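PDB 4ZOQ: intracellular serine protease from Bacillus licheniformis, which probably acts as a serine endopeptidase of the subtilisin-like S8 family that processes lanthipeptides, this chain being its N-terminal prodomain. Local coordinates for residues 31-43 and 76-90. Sequence-based numbering, arbitrary orientation.
Sequences QYLLLEHVKDKSK and FTKKLAEKVGADVIE
Y32 and I89 pair through both backbone amides, I89 N donating to Y32 O at 2.6 Å, and the antiparallel pairing of strands 31-35 and 86-89 continues through reciprocal bonds of L34 with D87. Beyond the strand, E36 N reaches G85 O at 2.8 Å, nearly straight (169°).

Apolar contacts gather on the helix-facing side of the sheet. L33 forks: CD2 lies alongside V88, 3.4 Å from CG2, and touches A86 CB, while CD1 meets L80 CD2 tip to tip at 3.6 Å and comes obliquely to the F76 ring. L44 of helix 41-49 closes on L33, F76 and L80. V84 CG1 fits against D40 CB and the extended aliphatic chain of K43, 3.7 Å from its CD.

One side-chain link runs through water. With its chain extended beyond CG (chi2 -177°), Q31 sends NE2 past V88 CG1 to a water at 3.0 Å, which donates to T77 OG1, itself bonded to L73 O. A leucine in place of Q31 would probably leave that water without its amide donor and break the bridge to helix 70-80.

On the opposite face, I89 and D87 pack on V150 of the protease chain, and Y32 meets its Y117. Labour is thus divided in a ferredoxin-like alpha+beta prodomain: backbone bonds fix strand register, apolar side chains around L33 join the helices to one face, and the other receives the protease.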
ATOM      1  N   GLN A  31     -24.756  -8.090  -3.539  1.00 60.23           N
ATOM      2  CA  GLN A  31     -24.410  -7.166  -4.620  1.00 60.32           C
ATOM      3  C   GLN A  31     -23.877  -5.818  -4.109  1.00 55.52           C
ATOM      4  O   GLN A  31     -23.743  -5.613  -2.903  1.00 51.85           O
ATOM      5  CB  GLN A  31     -25.597  -6.930  -5.546  1.00 56.91           C
ATOM      6  CG  GLN A  31     -26.289  -8.198  -5.942  1.00 63.45           C
ATOM      7  CD  GLN A  31     -27.411  -7.947  -6.896  1.00 62.54           C
ATOM      8  OE1 GLN A  31     -27.633  -8.726  -7.819  1.00 68.29           O
ATOM      9  NE2 GLN A  31     -28.110  -6.845  -6.704  1.00 59.88           N
ATOM     10  N   TYR A  32     -23.552  -4.917  -5.036  1.00 47.93           N
ATOM     11  CA  TYR A  32     -22.951  -3.632  -4.684  1.00 43.81           C
ATOM     12  C   TYR A  32     -23.620  -2.474  -5.420  1.00 47.65           C
ATOM     13  O   TYR A  32     -24.042  -2.605  -6.579  1.00 48.50           O
ATOM     14  CB  TYR A  32     -21.443  -3.624  -4.977  1.00 49.73           C
ATOM     15  CG  TYR A  32     -20.632  -4.550  -4.102  1.00 48.29           C
ATOM     16  CD1 TYR A  32     -20.393  -5.873  -4.480  1.00 50.42           C
ATOM     17  CD2 TYR A  32     -20.105  -4.107  -2.894  1.00 47.37           C
ATOM     18  CE1 TYR A  32     -19.658  -6.730  -3.663  1.00 52.29           C
ATOM     19  CE2 TYR A  32     -19.358  -4.959  -2.078  1.00 48.18           C
ATOM     20  CZ  TYR A  32     -19.147  -6.262  -2.467  1.00 50.54           C
ATOM     21  OH  TYR A  32     -18.409  -7.089  -1.656  1.00 59.33           O
ATOM     22  N   LEU A  33     -23.696  -1.334  -4.743  1.00 40.75           N
ATOM     23  CA  LEU A  33     -24.376  -0.168  -5.276  1.00 43.32           C
ATOM     24  C   LEU A  33     -23.550   1.106  -5.168  1.00 44.09           C
ATOM     25  O   LEU A  33     -22.925   1.372  -4.142  1.00 41.06           O
ATOM     26  CB  LEU A  33     -25.707   0.061  -4.539  1.00 46.84           C
ATOM     27  CG  LEU A  33     -27.008  -0.644  -4.907  1.00 48.67           C
ATOM     28  CD1 LEU A  33     -27.950  -0.592  -3.733  1.00 47.50           C
ATOM     29  CD2 LEU A  33     -27.639   0.057  -6.081  1.00 55.47           C
ATOM     30  N   LEU A  34     -23.608   1.921  -6.210  1.00 40.58           N
ATOM     31  CA  LEU A  34     -22.987   3.216  -6.169  1.00 41.72           C
ATOM     32  C   LEU A  34     -24.064   4.278  -6.407  1.00 46.26           C
ATOM     33  O   LEU A  34     -24.655   4.331  -7.481  1.00 50.68           O
ATOM     34  CB  LEU A  34     -21.853   3.322  -7.193  1.00 37.80           C
ATOM     35  CG  LEU A  34     -21.147   4.667  -7.064  1.00 42.24           C
ATOM     36  CD1 LEU A  34     -20.532   4.801  -5.667  1.00 39.31           C
ATOM     37  CD2 LEU A  34     -20.078   4.833  -8.139  1.00 44.40           C
ATOM     38  N   LEU A  35     -24.381   5.074  -5.386  1.00 49.67           N
ATOM     39  CA  LEU A  35     -25.344   6.166  -5.550  1.00 51.85           C
ATOM     40  C   LEU A  35     -24.775   7.269  -6.438  1.00 51.69           C
ATOM     41  O   LEU A  35     -23.581   7.545  -6.415  1.00 51.39           O
ATOM     42  CB  LEU A  35     -25.737   6.758  -4.182  1.00 43.87           C
ATOM     43  CG  LEU A  35     -26.260   5.856  -3.064  1.00 47.12           C
ATOM     44  CD1 LEU A  35     -26.165   6.552  -1.729  1.00 49.66           C
ATOM     45  CD2 LEU A  35     -27.702   5.479  -3.328  1.00 49.09           C
ATOM     46  N   GLU A  36     -25.633   7.918  -7.206  1.00 55.93           N
ATOM     47  CA  GLU A  36     -25.201   9.081  -7.943  1.00 51.51           C
ATOM     48  C   GLU A  36     -24.930  10.226  -6.986  1.00 54.42           C
ATOM     49  O   GLU A  36     -24.077  11.080  -7.226  1.00 57.70           O
ATOM     50  CB  GLU A  36     -26.268   9.559  -8.905  1.00 55.90           C
ATOM     51  CG  GLU A  36     -26.434   8.914 -10.272  1.00 69.40           C
ATOM     52  CD  GLU A  36     -27.513   9.674 -11.060  1.00 77.15           C
ATOM     53  OE1 GLU A  36     -27.650  10.901 -10.799  1.00 79.60           O
ATOM     54  OE2 GLU A  36     -28.215   9.063 -11.904  1.00 70.03           O
ATOM     55  N   HIS A  37     -25.641  10.223  -5.867  1.00 59.42           N
ATOM     56  CA  HIS A  37     -25.467  11.274  -4.883  1.00 57.96           C
ATOM     57  C   HIS A  37     -25.424  10.696  -3.497  1.00 55.16           C
ATOM     58  O   HIS A  37     -26.305   9.943  -3.100  1.00 54.61           O
ATOM     59  CB  HIS A  37     -26.615  12.284  -4.970  1.00 59.75           C
ATOM     60  CG  HIS A  37     -26.806  12.867  -6.335  1.00 64.20           C
ATOM     61  ND1 HIS A  37     -27.560  12.245  -7.308  1.00 63.84           N
ATOM     62  CD2 HIS A  37     -26.346  14.014  -6.890  1.00 64.59           C
ATOM     63  CE1 HIS A  37     -27.559  12.984  -8.403  1.00 64.34           C
ATOM     64  NE2 HIS A  37     -26.828  14.062  -8.176  1.00 71.11           N
ATOM     65  N   VAL A  38     -24.389  11.062  -2.757  1.00 54.83           N
ATOM     66  CA  VAL A  38     -24.145  10.437  -1.477  1.00 57.60           C
ATOM     67  C   VAL A  38     -25.169  10.927  -0.456  1.00 54.20           C
ATOM     68  O   VAL A  38     -25.324  10.325   0.596  1.00 54.51           O
ATOM     69  CB  VAL A  38     -22.687  10.664  -1.002  1.00 54.43           C
ATOM     70  CG1 VAL A  38     -21.697  10.335  -2.125  1.00 53.50           C
ATOM     71  CG2 VAL A  38     -22.500  12.053  -0.403  1.00 45.67           C
ATOM     72  N   LYS A  39     -25.840  12.040  -0.736  1.00 57.68           N
ATOM     73  CA  LYS A  39     -26.905  12.472   0.168  1.00 57.85           C
ATOM     74  C   LYS A  39     -28.080  11.497   0.179  1.00 58.90           C
ATOM     75  O   LYS A  39     -28.900  11.546   1.091  1.00 58.72           O
ATOM     76  CB  LYS A  39     -27.385  13.890  -0.152  1.00 52.50           C
ATOM     77  CG  LYS A  39     -26.368  14.963   0.212  1.00 62.86           C
ATOM     78  CD  LYS A  39     -25.860  14.686   1.632  1.00 64.17           C
ATOM     79  CE  LYS A  39     -25.333  15.921   2.340  1.00 72.34           C
ATOM     80  NZ  LYS A  39     -25.576  15.821   3.820  1.00 76.13           N
ATOM     81  N   ASP A  40     -28.171  10.621  -0.824  1.00 55.27           N
ATOM     82  CA  ASP A  40     -29.276   9.661  -0.862  1.00 54.98           C
ATOM     83  C   ASP A  40     -28.985   8.358  -0.093  1.00 54.62           C
ATOM     84  O   ASP A  40     -29.677   7.358  -0.282  1.00 55.26           O
ATOM     85  CB  ASP A  40     -29.669   9.328  -2.305  1.00 57.29           C
ATOM     86  CG  ASP A  40     -30.085  10.556  -3.098  1.00 64.40           C
ATOM     87  OD1 ASP A  40     -30.489  11.559  -2.466  1.00 68.98           O
ATOM     88  OD2 ASP A  40     -30.046  10.507  -4.349  1.00 58.90           O
ATOM     89  N   LYS A  41     -28.026   8.397   0.827  1.00 49.93           N
ATOM     90  CA  LYS A  41     -27.700   7.230   1.628  1.00 52.23           C
ATOM     91  C   LYS A  41     -28.902   6.841   2.499  1.00 60.46           C
ATOM     92  O   LYS A  41     -29.236   5.660   2.651  1.00 57.77           O
ATOM     93  CB  LYS A  41     -26.473   7.504   2.485  1.00 52.61           C
ATOM     94  CG  LYS A  41     -26.217   6.509   3.608  1.00 55.16           C
ATOM     95  CD  LYS A  41     -25.400   7.167   4.706  1.00 52.47           C
ATOM     96  CE  LYS A  41     -25.063   6.219   5.847  1.00 56.90           C
ATOM     97  NZ  LYS A  41     -26.028   6.263   6.977  1.00 56.09           N
ATOM     98  N   SER A  42     -29.529   7.860   3.083  1.00 67.84           N
ATOM     99  CA  SER A  42     -30.734   7.704   3.906  1.00 65.17           C
ATOM    100  C   SER A  42     -31.900   7.042   3.173  1.00 55.27           C
ATOM    101  O   SER A  42     -32.619   6.261   3.771  1.00 57.11           O
ATOM    102  CB  SER A  42     -31.173   9.071   4.447  1.00 64.02           C
ATOM    103  OG  SER A  42     -31.357   9.989   3.382  1.00 64.78           O
ATOM    104  N   LYS A  43     -32.053   7.285   1.879  1.00 58.08           N
ATOM    105  CA  LYS A  43     -33.241   6.808   1.192  1.00 56.58           C
ATOM    106  C   LYS A  43     -32.920   5.389   0.763  1.00 59.58           C
ATOM    107  O   LYS A  43     -33.810   4.581   0.484  1.00 58.17           O
ATOM    108  CB  LYS A  43     -33.539   7.661  -0.050  1.00 55.52           C
ATOM    109  CG  LYS A  43     -33.860   9.105   0.247  1.00 62.36           C
ATOM    110  CD  LYS A  43     -34.303   9.889  -0.984  1.00 61.11           C
ATOM    111  CE  LYS A  43     -34.796  11.275  -0.565  1.00 61.39           C
ATOM    112  NZ  LYS A  43     -35.244  12.125  -1.702  1.00 64.72           N
ATOM    113  N   PHE A  76     -35.708  -4.923  -4.551  1.00 68.94           N
ATOM    114  CA  PHE A  76     -35.086  -3.865  -3.779  1.00 61.01           C
ATOM    115  C   PHE A  76     -34.402  -2.943  -4.745  1.00 58.51           C
ATOM    116  O   PHE A  76     -34.516  -1.730  -4.633  1.00 62.18           O
ATOM    117  CB  PHE A  76     -34.068  -4.440  -2.796  1.00 62.46           C
ATOM    118  CG  PHE A  76     -33.065  -3.429  -2.308  1.00 60.07           C
ATOM    119  CD1 PHE A  76     -33.461  -2.294  -1.622  1.00 58.13           C
ATOM    120  CD2 PHE A  76     -31.718  -3.600  -2.591  1.00 57.09           C
ATOM    121  CE1 PHE A  76     -32.529  -1.357  -1.192  1.00 59.50           C
ATOM    122  CE2 PHE A  76     -30.783  -2.676  -2.171  1.00 56.04           C
ATOM    123  CZ  PHE A  76     -31.187  -1.546  -1.465  1.00 59.98           C
ATOM    124  N   THR A  77     -33.760  -3.531  -5.744  1.00 59.08           N
ATOM    125  CA  THR A  77     -33.125  -2.762  -6.795  1.00 62.86           C
ATOM    126  C   THR A  77     -34.143  -2.026  -7.622  1.00 62.84           C
ATOM    127  O   THR A  77     -33.897  -0.908  -8.072  1.00 66.50           O
ATOM    128  CB  THR A  77     -32.293  -3.640  -7.740  1.00 63.57           C
ATOM    129  OG1 THR A  77     -31.384  -4.435  -6.974  1.00 66.21           O
ATOM    130  CG2 THR A  77     -31.489  -2.757  -8.697  1.00 59.04           C
ATOM    131  N   LYS A  78     -35.319  -2.629  -7.758  1.00 66.56           N
ATOM    132  CA  LYS A  78     -36.338  -2.071  -8.631  1.00 67.45           C
ATOM    133  C   LYS A  78     -37.167  -0.964  -7.995  1.00 67.76           C
ATOM    134  O   LYS A  78     -37.656  -0.098  -8.722  1.00 68.72           O
ATOM    135  CB  LYS A  78     -37.279  -3.197  -9.075  1.00 66.55           C
ATOM    136  CG  LYS A  78     -38.470  -2.774  -9.935  1.00 71.10           C
ATOM    137  CD  LYS A  78     -39.279  -4.007 -10.334  1.00 69.86           C
ATOM    138  CE  LYS A  78     -40.564  -3.631 -11.051  1.00 67.00           C
ATOM    139  NZ  LYS A  78     -40.474  -3.883 -12.523  1.00 68.87           N
ATOM    140  N   LYS A  79     -37.242  -0.914  -6.660  1.00 64.04           N
ATOM    141  CA  LYS A  79     -37.945   0.199  -6.014  1.00 69.74           C
ATOM    142  C   LYS A  79     -36.980   1.214  -5.449  1.00 69.97           C
ATOM    143  O   LYS A  79     -37.372   2.341  -5.114  1.00 71.68           O
ATOM    144  CB  LYS A  79     -38.910  -0.281  -4.906  1.00 69.79           C
ATOM    145  CG  LYS A  79     -39.877   0.834  -4.440  1.00 74.11           C
ATOM    146  CD  LYS A  79     -41.305   0.417  -4.035  1.00 80.86           C
ATOM    147  CE  LYS A  79     -42.259   0.483  -5.254  1.00 79.78           C
ATOM    148  NZ  LYS A  79     -43.717   0.698  -4.939  1.00 70.93           N
ATOM    149  N   LEU A  80     -35.699   0.871  -5.441  1.00 67.29           N
ATOM    150  CA  LEU A  80     -34.722   1.854  -5.040  1.00 63.64           C
ATOM    151  C   LEU A  80     -34.510   2.719  -6.266  1.00 69.65           C
ATOM    152  O   LEU A  80     -34.268   3.927  -6.172  1.00 71.02           O
ATOM    153  CB  LEU A  80     -33.418   1.199  -4.599  1.00 60.70           C
ATOM    154  CG  LEU A  80     -32.278   2.156  -4.250  1.00 60.62           C
ATOM    155  CD1 LEU A  80     -32.618   2.954  -2.996  1.00 53.88           C
ATOM    156  CD2 LEU A  80     -30.959   1.409  -4.105  1.00 60.50           C
ATOM    157  N   ALA A  81     -34.675   2.081  -7.422  1.00 64.72           N
ATOM    158  CA  ALA A  81     -34.484   2.709  -8.718  1.00 68.06           C
ATOM    159  C   ALA A  81     -35.575   3.714  -9.086  1.00 75.77           C
ATOM    160  O   ALA A  81     -35.360   4.580  -9.945  1.00 76.83           O
ATOM    161  CB  ALA A  81     -34.386   1.635  -9.797  1.00 63.93           C
ATOM    162  N   GLU A  82     -36.724   3.641  -8.417  1.00 78.00           N
ATOM    163  CA  GLU A  82     -37.808   4.572  -8.716  1.00 81.11           C
ATOM    164  C   GLU A  82     -37.655   5.914  -8.004  1.00 81.50           C
ATOM    165  O   GLU A  82     -38.295   6.892  -8.383  1.00 83.22           O
ATOM    166  CB  GLU A  82     -39.162   3.954  -8.325  1.00 77.79           C
ATOM    167  CG  GLU A  82     -39.216   2.442  -8.477  1.00 85.25           C
ATOM    168  CD  GLU A  82     -40.566   1.832  -8.085  1.00 88.38           C
ATOM    169  OE1 GLU A  82     -41.424   2.563  -7.540  1.00 89.94           O
ATOM    170  OE2 GLU A  82     -40.754   0.608  -8.288  1.00 89.85           O
ATOM    171  N   LYS A  83     -36.821   5.980  -6.974  1.00 79.28           N
ATOM    172  CA  LYS A  83     -36.622   7.266  -6.306  1.00 76.62           C
ATOM    173  C   LYS A  83     -35.198   7.800  -6.383  1.00 78.45           C
ATOM    174  O   LYS A  83     -34.995   9.002  -6.589  1.00 71.97           O
ATOM    175  CB  LYS A  83     -37.068   7.204  -4.849  1.00 78.36           C
ATOM    176  CG  LYS A  83     -38.579   6.942  -4.676  1.00 89.60           C
ATOM    177  CD  LYS A  83     -39.076   7.619  -3.393  1.00 89.66           C
ATOM    178  CE  LYS A  83     -40.558   7.396  -3.132  1.00 83.08           C
ATOM    179  NZ  LYS A  83     -40.873   7.712  -1.697  1.00 81.41           N
ATOM    180  N   VAL A  84     -34.204   6.934  -6.247  1.00 72.70           N
ATOM    181  CA  VAL A  84     -32.845   7.450  -6.309  1.00 75.03           C
ATOM    182  C   VAL A  84     -32.031   6.784  -7.420  1.00 74.34           C
ATOM    183  O   VAL A  84     -32.286   5.631  -7.811  1.00 67.15           O
ATOM    184  CB  VAL A  84     -32.125   7.279  -4.966  1.00 71.74           C
ATOM    185  CG1 VAL A  84     -32.949   7.936  -3.856  1.00 71.49           C
ATOM    186  CG2 VAL A  84     -31.909   5.821  -4.670  1.00 69.78           C
ATOM    187  N   GLY A  85     -31.056   7.525  -7.941  1.00 71.51           N
ATOM    188  CA  GLY A  85     -30.210   6.997  -8.999  1.00 66.78           C
ATOM    189  C   GLY A  85     -29.009   6.257  -8.439  1.00 61.09           C
ATOM    190  O   GLY A  85     -28.218   6.820  -7.681  1.00 54.56           O
ATOM    191  N   ALA A  86     -28.898   4.978  -8.783  1.00 57.95           N
ATOM    192  CA  ALA A  86     -27.750   4.164  -8.392  1.00 59.53           C
ATOM    193  C   ALA A  86     -27.401   3.138  -9.476  1.00 58.10           C
ATOM    194  O   ALA A  86     -28.287   2.654 -10.178  1.00 65.42           O
ATOM    195  CB  ALA A  86     -28.025   3.474  -7.073  1.00 57.28           C
ATOM    196  N   ASP A  87     -26.127   2.780  -9.598  1.00 54.94           N
ATOM    197  CA  ASP A  87     -25.726   1.707 -10.516  1.00 54.82           C
ATOM    198  C   ASP A  87     -25.421   0.486  -9.655  1.00 50.02           C
ATOM    199  O   ASP A  87     -24.945   0.633  -8.531  1.00 49.44           O
ATOM    200  CB  ASP A  87     -24.511   2.104 -11.379  1.00 48.77           C
ATOM    201  CG  ASP A  87     -24.710   3.422 -12.121  1.00 57.02           C
ATOM    202  OD1 ASP A  87     -25.869   3.806 -12.377  1.00 72.74           O
ATOM    203  OD2 ASP A  87     -23.710   4.099 -12.431  1.00 60.08           O
ATOM    204  N   VAL A  88     -25.702  -0.708 -10.170  1.00 47.45           N
ATOM    205  CA  VAL A  88     -25.619  -1.934  -9.370  1.00 52.46           C
ATOM    206  C   VAL A  88     -24.581  -2.916  -9.909  1.00 56.92           C
ATOM    207  O   VAL A  88     -24.470  -3.097 -11.113  1.00 60.72           O
ATOM    208  CB  VAL A  88     -26.997  -2.633  -9.331  1.00 50.04           C
ATOM    209  CG1 VAL A  88     -27.027  -3.754  -8.320  1.00 53.85           C
ATOM    210  CG2 VAL A  88     -28.084  -1.617  -9.050  1.00 55.56           C
ATOM    211  N   ILE A  89     -23.867  -3.606  -9.026  1.00 57.40           N
ATOM    212  CA  ILE A  89     -22.896  -4.579  -9.494  1.00 58.70           C
ATOM    213  C   ILE A  89     -23.213  -5.963  -8.959  1.00 57.83           C
ATOM    214  O   ILE A  89     -23.534  -6.127  -7.790  1.00 60.08           O
ATOM    215  CB  ILE A  89     -21.437  -4.204  -9.054  1.00 55.66           C
ATOM    216  CG1 ILE A  89     -20.952  -2.943  -9.752  1.00 54.68           C
ATOM    217  CG2 ILE A  89     -20.449  -5.334  -9.345  1.00 58.20           C
ATOM    218  CD1 ILE A  89     -19.681  -2.379  -9.123  1.00 48.04           C
ATOM    219  N   GLU A  90     -23.088  -6.955  -9.837  1.00 69.77           N
ATOM    220  CA  GLU A  90     -23.370  -8.351  -9.526  1.00 68.50           C
ATOM    221  C   GLU A  90     -22.081  -9.158  -9.343  1.00 74.28           C
ATOM    222  O   GLU A  90     -21.156  -8.738  -8.630  1.00 73.75           O
ATOM    223  CB  GLU A  90     -24.265  -8.954 -10.612  1.00 69.46           C
ATOM    224  CG  GLU A  90     -25.747  -8.528 -10.486  1.00 71.39           C
ATOM    225  CD  GLU A  90     -26.083  -7.185 -11.146  1.00 75.77           C
ATOM    226  OE1 GLU A  90     -25.159  -6.473 -11.593  1.00 78.10           O
ATOM    227  OE2 GLU A  90     -27.284  -6.830 -11.198  1.00 77.18           O
TER
HETATM  228  O   HOH W   1     -30.600  -6.336  -8.369  1.00 54.30           O